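Local coordinates for protein endo-b-1,4-glucanase (Nasutitermes takasagoensis, PDB 1KS8) that probably hydrolyses internal beta-1,4-glucosidic linkages in cellulose, lichenin and cereal beta-D-glucans, as a family 9 glycosyl hydrolase, at residues Gly22-Asp27 with Arg33-Leu38; Val117-Ala122 with Ile199-Asn204; Trp221-Arg224 with Asp228-Tyr231. All coordinates share one frame; numbering follows the deposited sequence.

Contact 1: residues Gly22-Asp27 with Arg33-Leu38; sequences GRLPAD and RKDSAL
Gly22 and Ser36 form a single antiparallel bridge, a hydrogen-bonded pair inside the long loop that follows helix 5-18. Its two backbone bonds are unequal: Ser36 N donates to Gly22 O at 3.2 Å, whereas the return bond from Gly22 N to Ser36 O is weak, bent to 123°. A CA-H contact from Asp35 also falls on Gly22 O. Gly22 takes backbone angles at which a side chain would collide with the carbonyl before it. Beyond the bridge, a side chain takes over from the backbone: Asp35 OD1 accepts from Leu24 N at 2.8 Å, approached from above the carboxylate plane. With CG anti to the carbonyl carbon (chi1 -64°), Asp35 swings its carboxylate across to that N-H. Water 2 also donates to OD1 and to Leu24 O. This irregular pairing of two extended loop segments packs on helix 89-106 of the (alpha/alpha)6 fold, Pro25 touching Trp98 and Asp27 touching Lys94. Arg33 NH1 ties it to Ala18 O, ending helix 5-18, and to Arg20 O in the loop just after. Leu24 and Asp35 run alongside each other, pointing opposite ways, and Leu24 CD1 rests 3.4 Å from Arg33 O. At the other end, Leu38 CD2 sits 3.6 Å from Arg23 N and over one face of the Arg23 guanidinium. Water 1 lies among Gly22 O, Lys34 O and Ser36 OG and takes a weak bond from Arg33 NH2.

Contact 2: residues Val117-Ala122 with Ile199-Asn204; sequences VGQGDA and ITDARN
Asp201 makes the one direct hydrogen bond of this contact, accepting from Gly120 N through OD1 at 2.9 Å. The bond is nearly straight (173°) and uses the syn lone pair, on the side of the other carboxylate oxygen. CG of Asp201 stands anti to its own N (chi1 -168°), which carries the carboxylate across to the opposing backbone. OD1 has a second donor in Gln116 NE2, whose amide also bonds Gly118 O. Gly120 has no side chain here; a CB would come about 3.5 Å from OD1. Van der Waals contact comes from Gln119, whose CG lies 3.6 Å from Asp201 OD2. The two side chains cross at about a right angle, yet their amide and carboxylate planes are only 19° apart. Water bonds engage OD2 twice: water 4 donates to it at 2.6 Å and accepts from Asp121 N, while water 3 donates to it and accepts from Gln119 NE2. With these bonds on both oxygens, the carboxylate is probably well fixed in rotation. A capping bond completes the set, Gln119 OE1 accepting from Ala122 N at 3.0 Å. Gln119 is thus the N-cap of helix 120-124, and Asp201, on a 3-10 turn 81 residues further along the chain, takes the N-H of the helix's first residue: an N-terminal helix cap shared between a local side chain and a distant carboxylate.

Contact 3: residues Trp221-Arg224 with Asp228-Tyr231; sequences WLYR and DNTY
Leu222 and Tyr231 make the tight half of this contact, a CH-pi contact between consecutive helices. Leu222 CB stands over the centre of the Tyr231 ring, 3.6 Å from the centroid and 11° off the normal, while CD1 reaches the ring carbon CE1 at 3.4 Å. With CG anti to the carbonyl carbon (chi1 -71°), the Tyr231 ring is laid against Leu222. Tyr231 CB meets Tyr223 CB at 3.7 Å. Beyond this pair, Leu178, Ala181 and Phe185 of helix 171-190 pack on Leu222, and Arg182 of that helix touches Tyr231. With an alanine at Tyr231 the ring face would be gone, and Leu222 CB and CD1 would probably face a gap between the two helices. The motif is an alpha-alpha hairpin, as in an (alpha/alpha)6 barrel: helix 212-226 turns sharply into helix 229-241, with Asp228 as N-cap of the second helix. Tyr223 covers the turn, its ring edge at CD1 meeting Asp228 O at 3.3 Å. Packing is looser toward the outside, where exposed Asn229 runs alongside Tyr223 in the same direction. Its ND2 comes to the ring edge, 3.4 Å from Tyr223 CE1, with the amide turned 44° from the ring plane. No direct hydrogen bond crosses the contact; instead water 5 takes a bond from Asn229 ND2 at 2.7 Å and pairs with Tyr223 OH.

In the fold
The three contacts are spread over the fold, with centres 23 to 36 Å apart, and none touches another. Contacts 1 and 2 are partly buried, contact 3 lies at the surface. Contacts 1 and 3 each close a short local connection, one within a long loop, the other between successive helices; contact 2 instead brings together segments 77 residues apart. Their chemistry differs: contact 1 joins a backbone bridge to an aspartate accepting an N-H, contact 2 has the aspartate alone, and contact 3 depends on aromatic and aliphatic packing with no direct hydrogen bond across it. Contacts 1 and 2 come within about 7 Å at their nearest atoms; contact 3 stands well apart.

Contact 1: residues Gly22-Asp27 with Arg33-Leu38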
loop_
_atom_site.group_PDB
_atom_site.type_symbol
_atom_site.label_atom_id
_atom_site.label_comp_id
_atom_site.label_asym_id
_atom_site.label_seq_id
_atom_site.Cartn_x
_atom_site.Cartn_y
_atom_site.Cartn_z
ATOM N N GLY A 22 10.045 -13.049 -6.487
ATOM C CA GLY A 22 11.393 -13.084 -7.031
ATOM C C GLY A 22 12.413 -13.815 -6.180
ATOM O O GLY A 22 12.066 -14.675 -5.373
ATOM N N ARG A 23 13.683 -13.475 -6.374
ATOM C CA ARG A 23 14.771 -14.089 -5.620
ATOM C C ARG A 23 14.895 -13.394 -4.268
ATOM O O ARG A 23 15.137 -12.189 -4.199
ATOM C CB ARG A 23 16.083 -13.966 -6.400
ATOM C CG ARG A 23 17.235 -14.744 -5.789
ATOM C CD ARG A 23 18.489 -14.712 -6.657
ATOM N NE ARG A 23 18.295 -15.364 -7.952
ATOM C CZ ARG A 23 17.780 -14.771 -9.025
ATOM N NH1 ARG A 23 17.404 -13.500 -8.971
ATOM N NH2 ARG A 23 17.636 -15.452 -10.155
ATOM N N LEU A 24 14.725 -14.159 -3.196
ATOM C CA LEU A 24 14.795 -13.606 -1.851
ATOM C C LEU A 24 16.235 -13.474 -1.365
ATOM O O LEU A 24 17.086 -14.311 -1.671
ATOM C CB LEU A 24 13.982 -14.478 -0.894
ATOM C CG LEU A 24 12.540 -14.702 -1.365
ATOM C CD1 LEU A 24 11.814 -15.599 -0.378
ATOM C CD2 LEU A 24 11.821 -13.363 -1.508
ATOM N N PRO A 25 16.522 -12.414 -0.594
ATOM C CA PRO A 25 17.866 -12.169 -0.069
ATOM C C PRO A 25 18.304 -13.158 1.002
ATOM O O PRO A 25 17.480 -13.796 1.658
ATOM C CB PRO A 25 17.766 -10.744 0.462
ATOM C CG PRO A 25 16.369 -10.695 0.973
ATOM C CD PRO A 25 15.589 -11.365 -0.142
ATOM N N ALA A 26 19.616 -13.270 1.176
ATOM C CA ALA A 26 20.177 -14.177 2.166
ATOM C C ALA A 26 19.718 -13.828 3.577
ATOM O O ALA A 26 19.600 -14.709 4.429
ATOM C CB ALA A 26 21.702 -14.149 2.093
ATOM N N ASP A 27 19.452 -12.549 3.827
ATOM C CA ASP A 27 19.022 -12.129 5.156
ATOM C C ASP A 27 17.508 -12.089 5.349
ATOM O O ASP A 27 17.014 -11.447 6.273
ATOM C CB ASP A 27 19.629 -10.767 5.510
ATOM C CG ASP A 27 19.127 -9.643 4.624
ATOM O OD1 ASP A 27 18.274 -9.893 3.746
ATOM O OD2 ASP A 27 19.589 -8.498 4.814
ATOM N N ARG A 33 9.181 -18.584 3.191
ATOM C CA ARG A 33 8.949 -18.122 1.824
ATOM C C ARG A 33 10.205 -18.461 1.022
ATOM O O ARG A 33 11.325 -18.337 1.528
ATOM C CB ARG A 33 8.707 -16.607 1.785
ATOM C CG ARG A 33 7.276 -16.164 2.086
ATOM C CD ARG A 33 6.280 -16.745 1.086
ATOM N NE ARG A 33 6.856 -16.824 -0.254
ATOM C CZ ARG A 33 7.130 -15.779 -1.027
ATOM N NH1 ARG A 33 6.867 -14.546 -0.610
ATOM N NH2 ARG A 33 7.714 -15.968 -2.205
ATOM N N LYS A 34 10.017 -18.882 -0.225
ATOM C CA LYS A 34 11.135 -19.265 -1.085
ATOM C C LYS A 34 11.158 -18.494 -2.400
ATOM O O LYS A 34 10.186 -17.836 -2.764
ATOM C CB LYS A 34 11.053 -20.760 -1.398
ATOM C CG LYS A 34 10.905 -21.658 -0.179
ATOM C CD LYS A 34 12.103 -21.551 0.747
ATOM C CE LYS A 34 11.885 -22.375 2.005
ATOM N NZ LYS A 34 13.018 -22.264 2.965
ATOM N N ASP A 35 12.276 -18.589 -3.114
ATOM C CA ASP A 35 12.413 -17.924 -4.404
ATOM C C ASP A 35 11.270 -18.375 -5.310
ATOM O O ASP A 35 10.925 -19.558 -5.347
ATOM C CB ASP A 35 13.745 -18.295 -5.066
ATOM C CG ASP A 35 14.951 -17.813 -4.284
ATOM O OD1 ASP A 35 14.791 -17.003 -3.348
ATOM O OD2 ASP A 35 16.074 -18.247 -4.624
ATOM N N SER A 36 10.694 -17.441 -6.060
ATOM C CA SER A 36 9.584 -17.776 -6.943
ATOM C C SER A 36 9.400 -16.727 -8.025
ATOM O O SER A 36 9.976 -15.639 -7.951
ATOM C CB SER A 36 8.288 -17.891 -6.137
ATOM O OG SER A 36 7.875 -16.621 -5.655
ATOM N N ALA A 37 8.583 -17.064 -9.021
ATOM C CA ALA A 37 8.292 -16.166 -10.134
ATOM C C ALA A 37 9.583 -15.627 -10.733
ATOM O O ALA A 37 9.682 -14.444 -11.069
ATOM C CB ALA A 37 7.408 -15.015 -9.653
ATOM N N LEU A 38 10.562 -16.514 -10.890
ATOM C CA LEU A 38 11.867 -16.138 -11.422
ATOM C C LEU A 38 11.901 -15.953 -12.936
ATOM O O LEU A 38 12.926 -15.552 -13.488
ATOM C CB LEU A 38 12.912 -17.178 -11.006
ATOM C CG LEU A 38 13.052 -17.386 -9.494
ATOM C CD1 LEU A 38 14.099 -18.458 -9.218
ATOM C CD2 LEU A 38 13.439 -16.075 -8.827
HETATM O O HOH W 1 9.767 -15.283 -4.019
HETATM O O HOH W 2 16.503 -17.454 -1.275
#

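Contact 2: residues Val117-Ala122 with Ile199-Asn204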
loop_
_atom_site.group_PDB
_atom_site.type_symbol
_atom_site.label_atom_id
_atom_site.label_comp_id
_atom_site.label_asym_id
_atom_site.label_seq_id
_atom_site.Cartn_x
_atom_site.Cartn_y
_atom_site.Cartn_z
ATOM N N VAL A 117 2.019 -8.429 -13.926
ATOM C CA VAL A 117 2.661 -9.689 -14.285
ATOM C C VAL A 117 1.760 -10.738 -13.650
ATOM O O VAL A 117 1.521 -10.720 -12.433
ATOM C CB VAL A 117 4.089 -9.843 -13.737
ATOM C CG1 VAL A 117 4.640 -11.209 -14.150
ATOM C CG2 VAL A 117 4.980 -8.739 -14.289
ATOM N N GLY A 118 1.245 -11.630 -14.489
ATOM C CA GLY A 118 0.331 -12.661 -14.041
ATOM C C GLY A 118 -1.068 -12.248 -14.461
ATOM O O GLY A 118 -1.403 -11.061 -14.423
ATOM N N GLN A 119 -1.876 -13.210 -14.894
ATOM C CA GLN A 119 -3.248 -12.916 -15.291
ATOM C C GLN A 119 -4.141 -13.291 -14.121
ATOM O O GLN A 119 -3.921 -14.315 -13.478
ATOM C CB GLN A 119 -3.662 -13.737 -16.514
ATOM C CG GLN A 119 -5.080 -13.406 -16.961
ATOM C CD GLN A 119 -5.779 -14.557 -17.655
ATOM O OE1 GLN A 119 -5.791 -15.684 -17.158
ATOM N NE2 GLN A 119 -6.389 -14.274 -18.802
ATOM N N GLY A 120 -5.149 -12.471 -13.847
ATOM C CA GLY A 120 -6.038 -12.762 -12.736
ATOM C C GLY A 120 -6.598 -14.172 -12.702
ATOM O O GLY A 120 -6.482 -14.867 -11.692
ATOM N N ASP A 121 -7.196 -14.620 -13.800
ATOM C CA ASP A 121 -7.785 -15.953 -13.809
ATOM C C ASP A 121 -6.804 -17.107 -13.689
ATOM O O ASP A 121 -7.009 -18.009 -12.879
ATOM C CB ASP A 121 -8.651 -16.144 -15.054
ATOM C CG ASP A 121 -9.900 -15.285 -15.028
ATOM O OD1 ASP A 121 -10.178 -14.671 -13.973
ATOM O OD2 ASP A 121 -10.607 -15.228 -16.060
ATOM N N ALA A 122 -5.744 -17.090 -14.487
ATOM C CA ALA A 122 -4.764 -18.168 -14.445
ATOM C C ALA A 122 -4.107 -18.245 -13.075
ATOM O O ALA A 122 -3.865 -19.332 -12.549
ATOM C CB ALA A 122 -3.707 -17.959 -15.520
ATOM N N ILE A 199 -4.732 -1.937 -19.704
ATOM C CA ILE A 199 -4.459 -3.258 -19.149
ATOM C C ILE A 199 -5.846 -3.698 -18.692
ATOM O O ILE A 199 -6.213 -3.563 -17.522
ATOM C CB ILE A 199 -3.484 -3.174 -17.955
ATOM C CG1 ILE A 199 -2.141 -2.612 -18.434
ATOM C CG2 ILE A 199 -3.294 -4.553 -17.333
ATOM C CD1 ILE A 199 -1.087 -2.471 -17.348
ATOM N N THR A 200 -6.625 -4.205 -19.640
ATOM C CA THR A 200 -7.996 -4.603 -19.356
ATOM C C THR A 200 -8.188 -5.707 -18.328
ATOM O O THR A 200 -9.249 -5.793 -17.715
ATOM C CB THR A 200 -8.746 -4.989 -20.650
ATOM O OG1 THR A 200 -8.074 -6.074 -21.296
ATOM C CG2 THR A 200 -8.813 -3.794 -21.600
ATOM N N ASP A 201 -7.184 -6.549 -18.119
ATOM C CA ASP A 201 -7.342 -7.608 -17.132
ATOM C C ASP A 201 -7.565 -6.997 -15.752
ATOM O O ASP A 201 -8.284 -7.553 -14.924
ATOM C CB ASP A 201 -6.110 -8.512 -17.095
ATOM C CG ASP A 201 -6.348 -9.778 -16.293
ATOM O OD1 ASP A 201 -5.645 -10.005 -15.286
ATOM O OD2 ASP A 201 -7.252 -10.548 -16.680
ATOM N N ALA A 202 -6.956 -5.838 -15.520
ATOM C CA ALA A 202 -7.058 -5.161 -14.230
ATOM C C ALA A 202 -8.408 -4.518 -13.945
ATOM O O ALA A 202 -8.711 -4.187 -12.798
ATOM C CB ALA A 202 -5.954 -4.108 -14.118
ATOM N N ARG A 203 -9.222 -4.350 -14.980
ATOM C CA ARG A 203 -10.522 -3.711 -14.825
ATOM C C ARG A 203 -11.436 -4.380 -13.799
ATOM O O ARG A 203 -12.277 -3.721 -13.187
ATOM C CB ARG A 203 -11.218 -3.640 -16.186
ATOM C CG ARG A 203 -12.490 -2.812 -16.206
ATOM C CD ARG A 203 -12.653 -2.147 -17.564
ATOM N NE ARG A 203 -12.572 -3.112 -18.655
ATOM C CZ ARG A 203 -12.390 -2.787 -19.930
ATOM N NH1 ARG A 203 -12.264 -1.513 -20.282
ATOM N NH2 ARG A 203 -12.330 -3.735 -20.855
ATOM N N ASN A 204 -11.261 -5.679 -13.592
ATOM C CA ASN A 204 -12.104 -6.393 -12.643
ATOM C C ASN A 204 -11.429 -6.717 -11.319
ATOM O O ASN A 204 -11.962 -7.486 -10.517
ATOM C CB ASN A 204 -12.629 -7.670 -13.292
ATOM C CG ASN A 204 -13.461 -7.381 -14.519
ATOM O OD1 ASN A 204 -14.509 -6.739 -14.429
ATOM N ND2 ASN A 204 -12.995 -7.837 -15.676
HETATM O O HOH W 3 -7.320 -11.328 -19.260
HETATM O O HOH W 4 -8.227 -12.791 -15.745
#

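Contact 3: residues Trp221-Arg224 with Asp228-Tyr231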
loop_
_atom_site.group_PDB
_atom_site.type_symbol
_atom_site.label_atom_id
_atom_site.label_comp_id
_atom_site.label_asym_id
_atom_site.label_seq_id
_atom_site.Cartn_x
_atom_site.Cartn_y
_atom_site.Cartn_z
ATOM N N TRP A 221 4.409 15.234 -5.158
ATOM C CA TRP A 221 5.556 14.470 -4.683
ATOM C C TRP A 221 6.836 14.860 -5.414
ATOM O O TRP A 221 7.905 14.932 -4.808
ATOM C CB TRP A 221 5.299 12.966 -4.819
ATOM C CG TRP A 221 4.572 12.411 -3.631
ATOM C CD1 TRP A 221 3.263 12.026 -3.567
ATOM C CD2 TRP A 221 5.107 12.236 -2.316
ATOM N NE1 TRP A 221 2.948 11.622 -2.288
ATOM C CE2 TRP A 221 4.064 11.742 -1.501
ATOM C CE3 TRP A 221 6.370 12.452 -1.745
ATOM C CZ2 TRP A 221 4.245 11.460 -0.142
ATOM C CZ3 TRP A 221 6.550 12.171 -0.395
ATOM C CH2 TRP A 221 5.491 11.681 0.391
ATOM N N LEU A 222 6.729 15.119 -6.713
ATOM C CA LEU A 222 7.900 15.525 -7.479
ATOM C C LEU A 222 8.403 16.877 -6.992
ATOM O O LEU A 222 9.606 17.112 -6.940
ATOM C CB LEU A 222 7.574 15.574 -8.972
ATOM C CG LEU A 222 7.749 14.216 -9.657
ATOM C CD1 LEU A 222 7.132 14.244 -11.038
ATOM C CD2 LEU A 222 9.234 13.872 -9.720
ATOM N N TYR A 223 7.485 17.766 -6.627
ATOM C CA TYR A 223 7.898 19.068 -6.119
ATOM C C TYR A 223 8.662 18.863 -4.814
ATOM O O TYR A 223 9.722 19.451 -4.600
ATOM C CB TYR A 223 6.689 19.967 -5.857
ATOM C CG TYR A 223 7.054 21.246 -5.137
ATOM C CD1 TYR A 223 7.949 22.155 -5.702
ATOM C CD2 TYR A 223 6.526 21.535 -3.879
ATOM C CE1 TYR A 223 8.311 23.322 -5.030
ATOM C CE2 TYR A 223 6.881 22.700 -3.199
ATOM C CZ TYR A 223 7.774 23.587 -3.781
ATOM O OH TYR A 223 8.132 24.736 -3.111
ATOM N N ARG A 224 8.122 18.021 -3.942
ATOM C CA ARG A 224 8.760 17.753 -2.663
ATOM C C ARG A 224 10.156 17.160 -2.832
ATOM O O ARG A 224 11.065 17.469 -2.065
ATOM C CB ARG A 224 7.893 16.797 -1.835
ATOM C CG ARG A 224 8.415 16.563 -0.429
ATOM C CD ARG A 224 7.490 15.666 0.373
ATOM N NE ARG A 224 7.847 15.683 1.787
ATOM C CZ ARG A 224 7.077 15.205 2.757
ATOM N NH1 ARG A 224 5.902 14.663 2.467
ATOM N NH2 ARG A 224 7.474 15.295 4.020
ATOM N N ASP A 228 11.546 21.861 -7.349
ATOM C CA ASP A 228 11.374 22.499 -8.649
ATOM C C ASP A 228 9.959 23.070 -8.699
ATOM O O ASP A 228 8.988 22.326 -8.838
ATOM C CB ASP A 228 11.558 21.467 -9.762
ATOM C CG ASP A 228 11.683 22.101 -11.130
ATOM O OD1 ASP A 228 11.006 23.120 -11.378
ATOM O OD2 ASP A 228 12.453 21.571 -11.959
ATOM N N ASN A 229 9.849 24.390 -8.587
ATOM C CA ASN A 229 8.555 25.067 -8.594
ATOM C C ASN A 229 7.597 24.663 -9.715
ATOM O O ASN A 229 6.381 24.733 -9.540
ATOM C CB ASN A 229 8.762 26.585 -8.621
ATOM C CG ASN A 229 9.285 27.130 -7.302
ATOM O OD1 ASN A 229 9.623 28.311 -7.197
ATOM N ND2 ASN A 229 9.348 26.276 -6.286
ATOM N N THR A 230 8.126 24.242 -10.859
ATOM C CA THR A 230 7.264 23.848 -11.974
ATOM C C THR A 230 6.263 22.767 -11.561
ATOM O O THR A 230 5.104 22.786 -11.981
ATOM C CB THR A 230 8.084 23.328 -13.179
ATOM O OG1 THR A 230 7.200 23.053 -14.273
ATOM C CG2 THR A 230 8.827 22.053 -12.817
ATOM N N TYR A 231 6.713 21.829 -10.733
ATOM C CA TYR A 231 5.852 20.749 -10.273
ATOM C C TYR A 231 4.766 21.254 -9.329
ATOM O O TYR A 231 3.633 20.780 -9.372
ATOM C CB TYR A 231 6.688 19.666 -9.589
ATOM C CG TYR A 231 7.534 18.860 -10.550
ATOM C CD1 TYR A 231 6.944 18.093 -11.555
ATOM C CD2 TYR A 231 8.923 18.860 -10.453
ATOM C CE1 TYR A 231 7.721 17.340 -12.438
ATOM C CE2 TYR A 231 9.707 18.113 -11.330
ATOM C CZ TYR A 231 9.100 17.357 -12.316
ATOM O OH TYR A 231 9.872 16.607 -13.176
HETATM O O HOH W 5 10.671 26.376 -3.912
#